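Local coordinates for protein guanine deaminase (Escherichia coli, PDB 6OHB) that catalyses the zinc-dependent hydrolytic deamination of guanine to xanthine and ammonia in purine degradation, at residues I295-T300 / N341-V346; N311-W316 / Q350-S355; I16-T21 / E358-A363. All coordinates share one frame; numbering follows the deposited sequence.

The second segments of the three contacts follow closely in the chain: 341-346 on helix 336-349, then the loop segment 350-355, then 358-363 on helix 356-363. Contacts 1 and 2 have alternating segments, and contact 3 spans both because its partner, 16-21, comes from near the N-terminus. One helix-loop-helix run is thus held in succession by a barrel strand and the short helix after it (contact 1), by helix 312-317 (contact 2) and by strand 14-18 (contact 3). The centres of contacts 1 and 2 are about 10 Å apart, and each centre is about 16 Å from that of contact 3. E358 ties contact 2 to contact 3, its OE2 hydrogen-bonded to W316 NE1 and Y352 OH.

Contact 1 (I295-T300 / N341-V346); sequences IAFCPT and NEAYKV
F297 and P299 press against A343 and V346, where a strand of the amidohydrolase TIM barrel, 294-297, and the short helix 299-304 at its C-terminal end meet helix 336-349 on the outside of the barrel. The tight part lies around P299. Its CG stands 3.3 Å from A343 N, and the CA atoms of P299 and A343 come within 5.2 Å, an approach that the small methyl of A343 permits. Proline suits this place as the first residue of its helix, where no backbone N-H is needed for the helical pattern, and its compact puckered ring offers CB and CG to the neighbouring helix.

F297 fills the space beside it. The ring is swung out from the strand, chi1 -178°, and reaches the helix; CE2 lies 3.7 Å from A343 CB, while V346 CG1 comes to the ring edge, 4.1 Å from CZ. One face is partly covered by P299 CD. The branched V346 serves both neighbours, turning CG1 to F297 and CG2 to P299. M324 of the next barrel strand touches F297, P299 and A343 as well, so this apolar core continues into the barrel wall.

The other side is more polar, has fewer apolar contacts and faces the second subunit. T300 OG1 lies against the aliphatic part of E342, in van der Waals contact 3.2 Å from CG. The bend at chi2 (-65°) curls the E342 carboxylate back toward K345, and K345 of the second subunit also bridges to it, a double pairing that would probably keep E342 ionised despite its burial. Within the chain K345 NZ sits 2.6 Å from E342 OE2, coming from above the carboxylate plane, 50° out of it.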
loop_
_atom_site.group_PDB
_atom_site.type_symbol
_atom_site.label_atom_id
_atom_site.label_comp_id
_atom_site.label_asym_id
_atom_site.label_seq_id
_atom_site.Cartn_x
_atom_site.Cartn_y
_atom_site.Cartn_z
ATOM N N ILE A 295 -2.846 -21.514 8.981
ATOM C CA ILE A 295 -1.762 -20.620 8.585
ATOM C C ILE A 295 -2.275 -19.188 8.638
ATOM O O ILE A 295 -3.388 -18.903 8.179
ATOM C CB ILE A 295 -1.244 -20.949 7.168
ATOM C CG1 ILE A 295 -0.679 -22.369 7.104
ATOM C CG2 ILE A 295 -0.208 -19.921 6.720
ATOM C CD1 ILE A 295 -0.176 -22.757 5.735
ATOM N N ALA A 296 -1.460 -18.284 9.186
ATOM C CA ALA A 296 -1.737 -16.849 9.155
ATOM C C ALA A 296 -0.880 -16.204 8.070
ATOM O O ALA A 296 0.329 -16.029 8.248
ATOM C CB ALA A 296 -1.469 -16.207 10.515
ATOM N N PHE A 297 -1.524 -15.830 6.966
ATOM C CA PHE A 297 -0.889 -15.175 5.827
ATOM C C PHE A 297 -0.746 -13.686 6.130
ATOM O O PHE A 297 -1.747 -12.996 6.351
ATOM C CB PHE A 297 -1.743 -15.439 4.580
ATOM C CG PHE A 297 -1.206 -14.860 3.290
ATOM C CD1 PHE A 297 0.102 -14.421 3.168
ATOM C CD2 PHE A 297 -2.043 -14.770 2.183
ATOM C CE1 PHE A 297 0.562 -13.893 1.967
ATOM C CE2 PHE A 297 -1.593 -14.247 0.990
ATOM C CZ PHE A 297 -0.292 -13.805 0.878
ATOM N N CYS A 298 0.496 -13.186 6.137
ATOM C CA CYS A 298 0.787 -11.778 6.425
ATOM C C CYS A 298 1.652 -11.195 5.316
ATOM O O CYS A 298 2.889 -11.145 5.446
ATOM C CB CYS A 298 1.515 -11.619 7.764
ATOM S SG CYS A 298 1.010 -12.692 9.121
ATOM N N PRO A 299 1.039 -10.692 4.237
ATOM C CA PRO A 299 1.860 -10.252 3.095
ATOM C C PRO A 299 2.701 -9.011 3.370
ATOM O O PRO A 299 3.832 -8.910 2.867
ATOM C CB PRO A 299 0.824 -10.007 1.991
ATOM C CG PRO A 299 -0.464 -9.775 2.722
ATOM C CD PRO A 299 -0.401 -10.662 3.933
ATOM N N THR A 300 2.193 -8.066 4.166
ATOM C CA THR A 300 2.874 -6.783 4.331
ATOM C C THR A 300 4.236 -6.947 5.000
ATOM O O THR A 300 5.254 -6.461 4.491
ATOM C CB THR A 300 1.989 -5.825 5.133
ATOM O OG1 THR A 300 0.755 -5.624 4.441
ATOM C CG2 THR A 300 2.679 -4.478 5.311
ATOM N N ASN A 341 -4.815 -5.989 -0.298
ATOM C CA ASN A 341 -4.088 -5.382 -1.414
ATOM C C ASN A 341 -2.661 -5.927 -1.510
ATOM O O ASN A 341 -2.183 -6.285 -2.604
ATOM C CB ASN A 341 -4.073 -3.863 -1.249
ATOM C CG ASN A 341 -3.819 -3.137 -2.552
ATOM O OD1 ASN A 341 -4.316 -3.533 -3.607
ATOM N ND2 ASN A 341 -3.036 -2.066 -2.487
ATOM N N GLU A 342 -1.973 -6.023 -0.368
ATOM C CA GLU A 342 -0.609 -6.552 -0.388
ATOM C C GLU A 342 -0.594 -8.031 -0.756
ATOM O O GLU A 342 0.299 -8.490 -1.486
ATOM C CB GLU A 342 0.071 -6.334 0.963
ATOM C CG GLU A 342 0.196 -4.875 1.367
ATOM C CD GLU A 342 1.111 -4.088 0.448
ATOM O OE1 GLU A 342 2.204 -4.596 0.122
ATOM O OE2 GLU A 342 0.736 -2.959 0.059
ATOM N N ALA A 343 -1.581 -8.789 -0.270
ATOM C CA ALA A 343 -1.699 -10.189 -0.661
ATOM C C ALA A 343 -1.890 -10.319 -2.163
ATOM O O ALA A 343 -1.314 -11.209 -2.799
ATOM C CB ALA A 343 -2.857 -10.851 0.082
ATOM N N TYR A 344 -2.709 -9.440 -2.744
ATOM C CA TYR A 344 -2.912 -9.447 -4.186
ATOM C C TYR A 344 -1.600 -9.210 -4.931
ATOM O O TYR A 344 -1.322 -9.877 -5.936
ATOM C CB TYR A 344 -3.958 -8.396 -4.563
ATOM C CG TYR A 344 -4.283 -8.361 -6.036
ATOM C CD1 TYR A 344 -3.530 -7.587 -6.922
ATOM C CD2 TYR A 344 -5.337 -9.107 -6.550
ATOM C CE1 TYR A 344 -3.822 -7.561 -8.279
ATOM C CE2 TYR A 344 -5.638 -9.085 -7.903
ATOM C CZ TYR A 344 -4.878 -8.313 -8.762
ATOM O OH TYR A 344 -5.179 -8.293 -10.106
ATOM N N LYS A 345 -0.777 -8.266 -4.461
ATOM C CA LYS A 345 0.509 -8.051 -5.140
ATOM C C LYS A 345 1.434 -9.262 -4.997
ATOM O O LYS A 345 2.080 -9.677 -5.969
ATOM C CB LYS A 345 1.199 -6.783 -4.631
ATOM C CG LYS A 345 0.464 -5.500 -4.988
ATOM C CD LYS A 345 1.114 -4.306 -4.322
ATOM C CE LYS A 345 0.089 -3.399 -3.681
ATOM N NZ LYS A 345 0.675 -2.692 -2.513
ATOM N N VAL A 346 1.508 -9.842 -3.797
ATOM C CA VAL A 346 2.349 -11.022 -3.587
ATOM C C VAL A 346 1.933 -12.151 -4.529
ATOM O O VAL A 346 2.773 -12.799 -5.186
ATOM C CB VAL A 346 2.262 -11.454 -2.107
ATOM C CG1 VAL A 346 2.606 -12.925 -1.942
ATOM C CG2 VAL A 346 3.149 -10.572 -1.232
#

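Contact 2 (N311-W316 / Q350-S355); sequences NLKKAW and QGYRLS
With chi1 of Y352 at -178° and that of L312 at -180°, both side chains extend with CG opposite the backbone N, and the phenol slides in against helix 312-317. L312 CD2 lies 3.7 Å from Y352 CE1, and the same methyl meets L354 CD1 at 4.1 Å. At another part of the rim, on the same side of the ring plane, K313 CB sits 3.6 Å from Y352 CD2. Lysine suits this border: its first methylenes pack on the tyrosine, while the extended remainder carries the ammonium away from the loop.

The turn just before Y352 sets its direction. G351, at positive phi (78°), is the C-prime residue of a Schellman motif that ends helix 336-349, with Y352 N bonded back to L347 O; a side chain at these backbone angles would jam against the preceding carbonyl, hence glycine. The facing helix begins with N311 as N-cap, whose OD1 accepts a weak bond from K314 N. Q350 reaches over this start, OE1 3.6 Å from N311 CA, while its NE2 is held by F310 O.

At the far end of the phenol, W316 crosses Y352 at about a right angle, CD1 3.3 Å from OH. Both polar groups, W316 NE1 and Y352 OH, bond instead to one acceptor, E358 OE2 on helix 356-363.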
loop_
_atom_site.group_PDB
_atom_site.type_symbol
_atom_site.label_atom_id
_atom_site.label_comp_id
_atom_site.label_asym_id
_atom_site.label_seq_id
_atom_site.Cartn_x
_atom_site.Cartn_y
_atom_site.Cartn_z
ATOM N N ASN A 311 2.801 -19.226 -0.588
ATOM C CA ASN A 311 2.226 -19.988 -1.696
ATOM C C ASN A 311 0.790 -20.360 -1.334
ATOM O O ASN A 311 0.492 -21.464 -0.877
ATOM C CB ASN A 311 3.078 -21.220 -1.985
ATOM C CG ASN A 311 2.754 -21.860 -3.319
ATOM O OD1 ASN A 311 1.866 -21.409 -4.043
ATOM N ND2 ASN A 311 3.471 -22.929 -3.649
ATOM N N LEU A 312 -0.115 -19.399 -1.539
ATOM C CA LEU A 312 -1.523 -19.631 -1.237
ATOM C C LEU A 312 -2.111 -20.724 -2.119
ATOM O O LEU A 312 -3.020 -21.449 -1.692
ATOM C CB LEU A 312 -2.315 -18.331 -1.394
ATOM C CG LEU A 312 -3.818 -18.407 -1.102
ATOM C CD1 LEU A 312 -4.064 -18.704 0.369
ATOM C CD2 LEU A 312 -4.519 -17.123 -1.515
ATOM N N LYS A 313 -1.605 -20.857 -3.346
ATOM C CA LYS A 313 -2.113 -21.875 -4.260
ATOM C C LYS A 313 -1.839 -23.276 -3.727
ATOM O O LYS A 313 -2.728 -24.139 -3.734
ATOM C CB LYS A 313 -1.485 -21.683 -5.640
ATOM C CG LYS A 313 -1.760 -22.801 -6.627
ATOM C CD LYS A 313 -1.049 -22.515 -7.938
ATOM C CE LYS A 313 -1.117 -23.689 -8.898
ATOM N NZ LYS A 313 -0.234 -23.461 -10.078
ATOM N N LYS A 314 -0.627 -23.508 -3.218
ATOM C CA LYS A 314 -0.337 -24.805 -2.617
ATOM C C LYS A 314 -1.134 -25.000 -1.338
ATOM O O LYS A 314 -1.468 -26.135 -0.983
ATOM C CB LYS A 314 1.164 -24.944 -2.336
ATOM N N ALA A 315 -1.467 -23.909 -0.648
ATOM C CA ALA A 315 -2.314 -24.026 0.531
ATOM C C ALA A 315 -3.712 -24.510 0.160
ATOM O O ALA A 315 -4.277 -25.370 0.846
ATOM C CB ALA A 315 -2.384 -22.684 1.259
ATOM N N TRP A 316 -4.280 -23.981 -0.926
ATOM C CA TRP A 316 -5.575 -24.477 -1.387
ATOM C C TRP A 316 -5.474 -25.923 -1.864
ATOM O O TRP A 316 -6.357 -26.740 -1.570
ATOM C CB TRP A 316 -6.124 -23.589 -2.502
ATOM C CG TRP A 316 -6.724 -22.287 -2.038
ATOM C CD1 TRP A 316 -6.251 -21.032 -2.295
ATOM C CD2 TRP A 316 -7.919 -22.112 -1.259
ATOM N NE1 TRP A 316 -7.073 -20.090 -1.724
ATOM C CE2 TRP A 316 -8.103 -20.725 -1.084
ATOM C CE3 TRP A 316 -8.852 -22.994 -0.697
ATOM C CZ2 TRP A 316 -9.179 -20.198 -0.366
ATOM C CZ3 TRP A 316 -9.919 -22.468 0.014
ATOM C CH2 TRP A 316 -10.073 -21.083 0.173
ATOM N N GLN A 350 3.539 -14.264 -7.813
ATOM C CA GLN A 350 3.637 -15.712 -7.997
ATOM C C GLN A 350 2.795 -16.249 -9.156
ATOM O O GLN A 350 2.710 -17.471 -9.326
ATOM C CB GLN A 350 3.259 -16.445 -6.709
ATOM C CG GLN A 350 4.118 -16.066 -5.532
ATOM C CD GLN A 350 3.695 -16.773 -4.268
ATOM O OE1 GLN A 350 3.865 -17.983 -4.137
ATOM N NE2 GLN A 350 3.136 -16.022 -3.328
ATOM N N GLY A 351 2.173 -15.382 -9.953
ATOM C CA GLY A 351 1.310 -15.845 -11.023
ATOM C C GLY A 351 -0.062 -16.309 -10.586
ATOM O O GLY A 351 -0.782 -16.913 -11.389
ATOM N N TYR A 352 -0.446 -16.045 -9.342
ATOM C CA TYR A 352 -1.733 -16.448 -8.793
ATOM C C TYR A 352 -2.659 -15.239 -8.736
ATOM O O TYR A 352 -2.306 -14.210 -8.149
ATOM C CB TYR A 352 -1.541 -17.046 -7.399
ATOM C CG TYR A 352 -2.793 -17.554 -6.728
ATOM C CD1 TYR A 352 -3.525 -16.739 -5.871
ATOM C CD2 TYR A 352 -3.226 -18.858 -6.923
ATOM C CE1 TYR A 352 -4.666 -17.204 -5.242
ATOM C CE2 TYR A 352 -4.366 -19.332 -6.297
ATOM C CZ TYR A 352 -5.081 -18.502 -5.457
ATOM O OH TYR A 352 -6.217 -18.969 -4.831
ATOM N N ARG A 353 -3.836 -15.360 -9.345
ATOM C CA ARG A 353 -4.807 -14.270 -9.380
ATOM C C ARG A 353 -5.717 -14.391 -8.163
ATOM O O ARG A 353 -6.504 -15.337 -8.058
ATOM C CB ARG A 353 -5.612 -14.298 -10.676
ATOM N N LEU A 354 -5.638 -13.415 -7.263
ATOM C CA LEU A 354 -6.486 -13.389 -6.077
ATOM C C LEU A 354 -7.795 -12.691 -6.434
ATOM O O LEU A 354 -7.821 -11.482 -6.690
ATOM C CB LEU A 354 -5.778 -12.686 -4.924
ATOM C CG LEU A 354 -6.559 -12.588 -3.616
ATOM C CD1 LEU A 354 -6.673 -13.962 -2.969
ATOM C CD2 LEU A 354 -5.909 -11.590 -2.665
ATOM N N SER A 355 -8.876 -13.460 -6.450
ATOM C CA SER A 355 -10.193 -12.936 -6.774
ATOM C C SER A 355 -10.729 -12.027 -5.671
ATOM O O SER A 355 -10.385 -12.166 -4.492
ATOM C CB SER A 355 -11.159 -14.104 -7.003
ATOM O OG SER A 355 -12.484 -13.781 -6.619
#

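Contact 3 (I16-T21 / E358-A363); sequences IDVTRT and EAFYLA
This is a buried, largely apolar strand-on-helix contact that joins strand 14-18, from near the N-terminus and paired with strands 32-35 and 73-84, to helix 356-363 late in the amidohydrolase chain; I16 and V18 meet F360 and Y361. The axes of 16-18 and 358-363 lie 77° apart and approach to 8.8 Å. I16 and V18 point toward the helix, whereas D17 between them points away and gives its carboxylate to R33.

V18 sits between the two aromatics. Its CG2 lies 3.9 Å from F360 CD2 and its CG1 3.7 Å from Y361 CD1, at the edges of both rings; a beta-branched valine suits the place because its two methyls reach both rings. F360, its CG anti to the backbone N (chi1 178°), runs edge-on beneath the strand. CZ comes 3.4 Å from I16 O and 3.9 Å from I16 CG1, and D17 CA lies in the plane of the ring beyond CE2. Phenylalanine fits such a buried apolar strip, also lined by L32 and V75, having no polar end to satisfy.

Y361 runs the other way, along the chain leaving the strand. Its OH stands 3.5 Å from T21 CA and accepts a hydrogen bond from I22 N. A phenylalanine in its place would probably leave I22 N without this partner and the loop after the strand less firmly held.

The arrangement is consistent with the amidohydrolase fold, whose TIM barrel is accompanied by a smaller beta domain drawn from both ends of the chain.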
loop_
_atom_site.group_PDB
_atom_site.type_symbol
_atom_site.label_atom_id
_atom_site.label_comp_id
_atom_site.label_asym_id
_atom_site.label_seq_id
_atom_site.Cartn_x
_atom_site.Cartn_y
_atom_site.Cartn_z
ATOM N N ILE A 16 -23.364 -7.758 2.321
ATOM C CA ILE A 16 -22.694 -8.828 1.586
ATOM C C ILE A 16 -22.014 -9.766 2.573
ATOM O O ILE A 16 -21.363 -9.315 3.520
ATOM C CB ILE A 16 -21.695 -8.265 0.553
ATOM C CG1 ILE A 16 -20.856 -9.384 -0.067
ATOM C CG2 ILE A 16 -20.816 -7.202 1.178
ATOM C CD1 ILE A 16 -20.263 -9.009 -1.408
ATOM N N ASP A 17 -22.192 -11.073 2.372
ATOM C CA ASP A 17 -21.515 -12.068 3.197
ATOM C C ASP A 17 -21.380 -13.365 2.406
ATOM O O ASP A 17 -21.939 -13.512 1.317
ATOM C CB ASP A 17 -22.240 -12.288 4.541
ATOM C CG ASP A 17 -23.653 -12.876 4.387
ATOM O OD1 ASP A 17 -24.277 -12.752 3.306
ATOM O OD2 ASP A 17 -24.151 -13.462 5.373
ATOM N N VAL A 18 -20.587 -14.293 2.941
ATOM C CA VAL A 18 -20.439 -15.629 2.367
ATOM C C VAL A 18 -21.190 -16.599 3.269
ATOM O O VAL A 18 -20.903 -16.684 4.469
ATOM C CB VAL A 18 -18.962 -16.030 2.235
ATOM C CG1 VAL A 18 -18.841 -17.412 1.604
ATOM C CG2 VAL A 18 -18.182 -14.983 1.438
ATOM N N THR A 19 -22.142 -17.343 2.699
ATOM C CA THR A 19 -23.103 -18.068 3.527
ATOM C C THR A 19 -22.601 -19.415 4.029
ATOM O O THR A 19 -23.275 -20.027 4.863
ATOM C CB THR A 19 -24.423 -18.262 2.774
ATOM O OG1 THR A 19 -24.200 -19.006 1.566
ATOM C CG2 THR A 19 -25.029 -16.906 2.435
ATOM N N ARG A 20 -21.442 -19.885 3.576
ATOM C CA ARG A 20 -20.917 -21.150 4.069
ATOM C C ARG A 20 -19.439 -21.238 3.725
ATOM O O ARG A 20 -18.953 -20.557 2.819
ATOM C CB ARG A 20 -21.667 -22.350 3.479
ATOM C CG ARG A 20 -21.362 -22.576 2.015
ATOM C CD ARG A 20 -22.182 -23.696 1.408
ATOM N NE ARG A 20 -21.669 -24.021 0.081
ATOM C CZ ARG A 20 -22.046 -23.400 -1.033
ATOM N NH1 ARG A 20 -22.949 -22.428 -0.981
ATOM N NH2 ARG A 20 -21.519 -23.750 -2.200
ATOM N N THR A 21 -18.730 -22.084 4.467
ATOM C CA THR A 21 -17.332 -22.342 4.172
ATOM C C THR A 21 -17.218 -23.269 2.970
ATOM O O THR A 21 -18.059 -24.141 2.745
ATOM C CB THR A 21 -16.615 -22.958 5.379
ATOM O OG1 THR A 21 -17.268 -24.174 5.761
ATOM C CG2 THR A 21 -16.632 -21.999 6.562
ATOM N N GLU A 358 -12.439 -14.223 -3.301
ATOM C CA GLU A 358 -11.500 -14.924 -2.426
ATOM C C GLU A 358 -10.947 -14.002 -1.344
ATOM O O GLU A 358 -10.812 -14.409 -0.184
ATOM C CB GLU A 358 -10.361 -15.529 -3.246
ATOM C CG GLU A 358 -9.490 -16.499 -2.462
ATOM C CD GLU A 358 -8.349 -17.061 -3.293
ATOM O OE1 GLU A 358 -8.337 -16.845 -4.524
ATOM O OE2 GLU A 358 -7.470 -17.731 -2.714
ATOM N N ALA A 359 -10.608 -12.763 -1.709
ATOM C CA ALA A 359 -10.093 -11.811 -0.729
ATOM C C ALA A 359 -11.138 -11.501 0.334
ATOM O O ALA A 359 -10.849 -11.524 1.540
ATOM C CB ALA A 359 -9.642 -10.532 -1.438
ATOM N N PHE A 360 -12.369 -11.214 -0.097
ATOM C CA PHE A 360 -13.440 -10.955 0.860
ATOM C C PHE A 360 -13.674 -12.168 1.756
ATOM O O PHE A 360 -13.878 -12.028 2.967
ATOM C CB PHE A 360 -14.716 -10.565 0.110
ATOM C CG PHE A 360 -15.903 -10.323 1.001
ATOM C CD1 PHE A 360 -16.054 -9.115 1.662
ATOM C CD2 PHE A 360 -16.879 -11.295 1.160
ATOM C CE1 PHE A 360 -17.152 -8.883 2.480
ATOM C CE2 PHE A 360 -17.979 -11.071 1.977
ATOM C CZ PHE A 360 -18.113 -9.862 2.638
ATOM N N TYR A 361 -13.615 -13.370 1.181
ATOM C CA TYR A 361 -13.812 -14.584 1.963
ATOM C C TYR A 361 -12.732 -14.737 3.025
ATOM O O TYR A 361 -13.030 -14.978 4.202
ATOM C CB TYR A 361 -13.826 -15.790 1.026
ATOM C CG TYR A 361 -13.951 -17.120 1.720
ATOM C CD1 TYR A 361 -15.180 -17.564 2.202
ATOM C CD2 TYR A 361 -12.844 -17.943 1.879
ATOM C CE1 TYR A 361 -15.298 -18.789 2.832
ATOM C CE2 TYR A 361 -12.950 -19.166 2.506
ATOM C CZ TYR A 361 -14.180 -19.587 2.982
ATOM O OH TYR A 361 -14.288 -20.808 3.607
ATOM N N LEU A 362 -11.466 -14.584 2.630
ATOM C CA LEU A 362 -10.380 -14.720 3.595
ATOM C C LEU A 362 -10.456 -13.649 4.672
ATOM O O LEU A 362 -10.033 -13.883 5.809
ATOM C CB LEU A 362 -9.031 -14.664 2.880
ATOM C CG LEU A 362 -8.700 -15.858 1.983
ATOM C CD1 LEU A 362 -7.421 -15.603 1.198
ATOM C CD2 LEU A 362 -8.580 -17.122 2.810
ATOM N N ALA A 363 -11.005 -12.473 4.340
ATOM C CA ALA A 363 -11.105 -11.407 5.331
ATOM C C ALA A 363 -12.195 -11.676 6.364
ATOM O O ALA A 363 -12.107 -11.180 7.492
ATOM C CB ALA A 363 -11.352 -10.066 4.642
#